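Local coordinates for protein putative histidinol-phosphate aminotransferase (Burkholderia pseudomallei, PDB 3P1T) that probably transfers the amino group between L-histidinol phosphate and 2-oxoglutarate, using pyridoxal 5'-phosphate as cofactor, in histidine biosynthesis, at residues Q257-L265 against S275-E283. Numbering follows the deposited sequence.
Sequences QRRRVADAL and SEANFVLVE. With EDO (1,2-ethanediol), chain G; SO4 (sulfate ion), chain E.
Helix 244-267 packs on strand 279-283 of the four-stranded sheet in the small domain of this PLP-dependent aminotransferase, where R258, V261, A262 and L265 meet V280, V282 and the loop before the strand. The axis of helix segment 257-265 runs 17° from that of strand 279-283, 9.0 Å away at closest approach. R258 carries the polar part: its CG lies anti to the backbone N (chi1 -172°), and a bend at chi3 turns the guanidinium toward loop 275-278. R258 NH1 donates to A277 O at 2.6 Å, and the acceptor lies in the guanidinium plane. NH1 also bonds Y176 O. S275 O sits over the centre of one guanidinium face, 3.3 Å from R258 CZ, and is not hydrogen-bonded to the arginine. A water bridges R258 NH2 and E276 OE2, which also bonds S178 OG. S275 OG accepts from A277 N at 3.1 Å, an ST turn. The same S275 OG donates to F279 O at 2.7 Å, tying the loop to the start of the strand. A 1,2-ethanediol, probably from the crystallisation liquor, bonds S275 O weakly. The rest of the contact is apolar. V280 CG1 touches R258 CG, 3.9 Å away, and V280 CG2 faces V261 CG1. Both L265 and V282 also touch I315 of neighbouring strand 312-316. They cross each other at about a right angle, with L265 CD1 4.0 Å from V282 CG2.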
# COMPACT_ATOMS: atom_id res chain seq x y z
N GLN A 257 -30.75 10.92 -9.10
CA GLN A 257 -30.40 12.19 -8.46
C GLN A 257 -29.55 13.06 -9.42
O GLN A 257 -29.73 14.28 -9.43
CB GLN A 257 -29.68 11.98 -7.13
CG GLN A 257 -30.58 11.52 -5.99
CD GLN A 257 -31.59 12.57 -5.59
OE1 GLN A 257 -31.25 13.69 -5.19
NE2 GLN A 257 -32.87 12.22 -5.69
N ARG A 258 -28.69 12.43 -10.27
CA ARG A 258 -27.90 13.13 -11.30
C ARG A 258 -28.86 13.80 -12.32
O ARG A 258 -28.67 14.96 -12.70
CB ARG A 258 -26.93 12.17 -12.00
CG ARG A 258 -25.94 12.84 -12.96
CD ARG A 258 -25.02 11.81 -13.61
NE ARG A 258 -25.73 10.87 -14.49
CZ ARG A 258 -25.24 9.70 -14.90
NH1 ARG A 258 -24.05 9.29 -14.50
NH2 ARG A 258 -25.97 8.92 -15.69
N ARG A 259 -29.93 13.09 -12.69
CA ARG A 259 -30.94 13.59 -13.61
C ARG A 259 -31.68 14.77 -12.94
O ARG A 259 -31.80 15.83 -13.58
CB ARG A 259 -31.89 12.45 -14.02
CG ARG A 259 -33.11 12.84 -14.88
CD ARG A 259 -32.80 13.64 -16.13
NE ARG A 259 -31.96 12.92 -17.07
CZ ARG A 259 -31.19 13.51 -17.97
NH1 ARG A 259 -31.12 14.84 -18.03
NH2 ARG A 259 -30.45 12.79 -18.80
N ARG A 260 -32.09 14.62 -11.66
CA ARG A 260 -32.77 15.67 -10.88
C ARG A 260 -31.90 16.93 -10.80
O ARG A 260 -32.37 18.00 -11.17
CB ARG A 260 -33.14 15.19 -9.46
CG ARG A 260 -33.59 16.34 -8.54
CD ARG A 260 -34.30 15.92 -7.28
NE ARG A 260 -33.40 15.77 -6.14
CZ ARG A 260 -33.36 16.59 -5.10
NH1 ARG A 260 -34.18 17.64 -5.04
NH2 ARG A 260 -32.53 16.36 -4.10
N VAL A 261 -30.65 16.80 -10.32
CA VAL A 261 -29.74 17.93 -10.11
C VAL A 261 -29.45 18.64 -11.46
O VAL A 261 -29.58 19.87 -11.51
CB VAL A 261 -28.44 17.48 -9.39
CG1 VAL A 261 -27.39 18.59 -9.37
CG2 VAL A 261 -28.75 17.05 -7.97
N ALA A 262 -29.13 17.88 -12.54
CA ALA A 262 -28.86 18.45 -13.86
C ALA A 262 -30.08 19.24 -14.40
O ALA A 262 -29.92 20.40 -14.82
CB ALA A 262 -28.47 17.35 -14.84
N ASP A 263 -31.29 18.66 -14.34
CA ASP A 263 -32.51 19.32 -14.83
C ASP A 263 -32.86 20.56 -14.00
O ASP A 263 -33.20 21.59 -14.58
CB ASP A 263 -33.69 18.34 -14.85
CG ASP A 263 -33.64 17.23 -15.90
OD1 ASP A 263 -32.69 17.23 -16.74
OD2 ASP A 263 -34.58 16.39 -15.93
N ALA A 264 -32.76 20.47 -12.66
CA ALA A 264 -33.08 21.58 -11.75
C ALA A 264 -32.12 22.76 -11.95
O ALA A 264 -32.59 23.90 -12.03
CB ALA A 264 -33.05 21.12 -10.31
N LEU A 265 -30.79 22.49 -12.06
CA LEU A 265 -29.80 23.54 -12.25
C LEU A 265 -30.00 24.24 -13.61
O LEU A 265 -29.93 25.47 -13.65
CB LEU A 265 -28.36 23.02 -12.12
CG LEU A 265 -27.90 22.57 -10.72
CD1 LEU A 265 -26.47 22.07 -10.76
CD2 LEU A 265 -28.00 23.70 -9.70
N SER A 275 -23.27 13.96 -18.21
CA SER A 275 -22.35 13.17 -17.40
C SER A 275 -22.70 11.72 -17.42
O SER A 275 -23.89 11.37 -17.39
CB SER A 275 -22.34 13.64 -15.95
OG SER A 275 -21.41 12.88 -15.18
N GLU A 276 -21.66 10.87 -17.40
CA GLU A 276 -21.75 9.42 -17.33
C GLU A 276 -21.16 8.93 -16.00
O GLU A 276 -21.05 7.74 -15.78
CB GLU A 276 -21.02 8.79 -18.52
CG GLU A 276 -21.79 8.88 -19.82
CD GLU A 276 -22.85 7.82 -19.92
OE1 GLU A 276 -22.51 6.70 -20.37
OE2 GLU A 276 -24.01 8.08 -19.53
N ALA A 277 -20.80 9.86 -15.11
CA ALA A 277 -20.21 9.55 -13.80
C ALA A 277 -21.15 10.00 -12.67
O ALA A 277 -22.28 10.36 -12.96
CB ALA A 277 -18.86 10.22 -13.68
N ASN A 278 -20.71 9.99 -11.39
CA ASN A 278 -21.53 10.34 -10.22
C ASN A 278 -21.42 11.84 -9.85
O ASN A 278 -21.52 12.21 -8.68
CB ASN A 278 -21.12 9.48 -9.01
CG ASN A 278 -19.66 9.54 -8.63
OD1 ASN A 278 -18.79 10.00 -9.38
ND2 ASN A 278 -19.36 9.01 -7.47
N PHE A 279 -21.26 12.70 -10.85
CA PHE A 279 -21.10 14.14 -10.65
C PHE A 279 -21.54 14.89 -11.88
O PHE A 279 -21.75 14.25 -12.91
CB PHE A 279 -19.62 14.47 -10.32
CG PHE A 279 -18.63 14.01 -11.36
CD1 PHE A 279 -18.47 14.71 -12.56
CD2 PHE A 279 -17.86 12.88 -11.16
CE1 PHE A 279 -17.59 14.26 -13.54
CE2 PHE A 279 -16.95 12.45 -12.13
CZ PHE A 279 -16.82 13.15 -13.31
N VAL A 280 -21.62 16.24 -11.82
CA VAL A 280 -21.95 17.07 -12.98
C VAL A 280 -20.99 18.26 -13.05
O VAL A 280 -20.66 18.84 -12.00
CB VAL A 280 -23.43 17.55 -13.04
CG1 VAL A 280 -24.39 16.40 -13.37
CG2 VAL A 280 -23.85 18.29 -11.77
N LEU A 281 -20.51 18.60 -14.28
CA LEU A 281 -19.66 19.77 -14.48
C LEU A 281 -20.56 20.96 -14.80
O LEU A 281 -21.39 20.86 -15.71
CB LEU A 281 -18.61 19.54 -15.56
CG LEU A 281 -17.52 20.62 -15.68
CD1 LEU A 281 -16.50 20.52 -14.54
CD2 LEU A 281 -16.80 20.50 -16.99
N VAL A 282 -20.44 22.05 -14.03
CA VAL A 282 -21.26 23.26 -14.17
C VAL A 282 -20.36 24.47 -14.48
O VAL A 282 -19.30 24.60 -13.87
CB VAL A 282 -22.12 23.50 -12.90
CG1 VAL A 282 -23.05 24.70 -13.07
CG2 VAL A 282 -22.94 22.26 -12.55
N GLU A 283 -20.80 25.34 -15.43
CA GLU A 283 -20.10 26.58 -15.78
C GLU A 283 -20.13 27.54 -14.60
O GLU A 283 -21.19 27.72 -13.98
CB GLU A 283 -20.69 27.26 -17.02
CG GLU A 283 -20.36 26.59 -18.34
CD GLU A 283 -20.77 27.35 -19.59
OE1 GLU A 283 -21.06 28.57 -19.50
OE2 GLU A 283 -20.77 26.72 -20.68
C1 EDO G . -27.56 12.45 -16.86
O1 EDO G . -27.47 13.79 -16.34
C2 EDO G . -26.64 12.31 -18.09
O2 EDO G . -26.47 10.96 -18.56
S SO4 E . -28.06 15.17 -20.49
O1 SO4 E . -27.36 15.71 -21.65
O2 SO4 E . -28.36 13.73 -20.75
O3 SO4 E . -29.30 15.91 -20.31
O4 SO4 E . -27.23 15.33 -19.26
O HOH W 1 -25.42 6.73 -17.27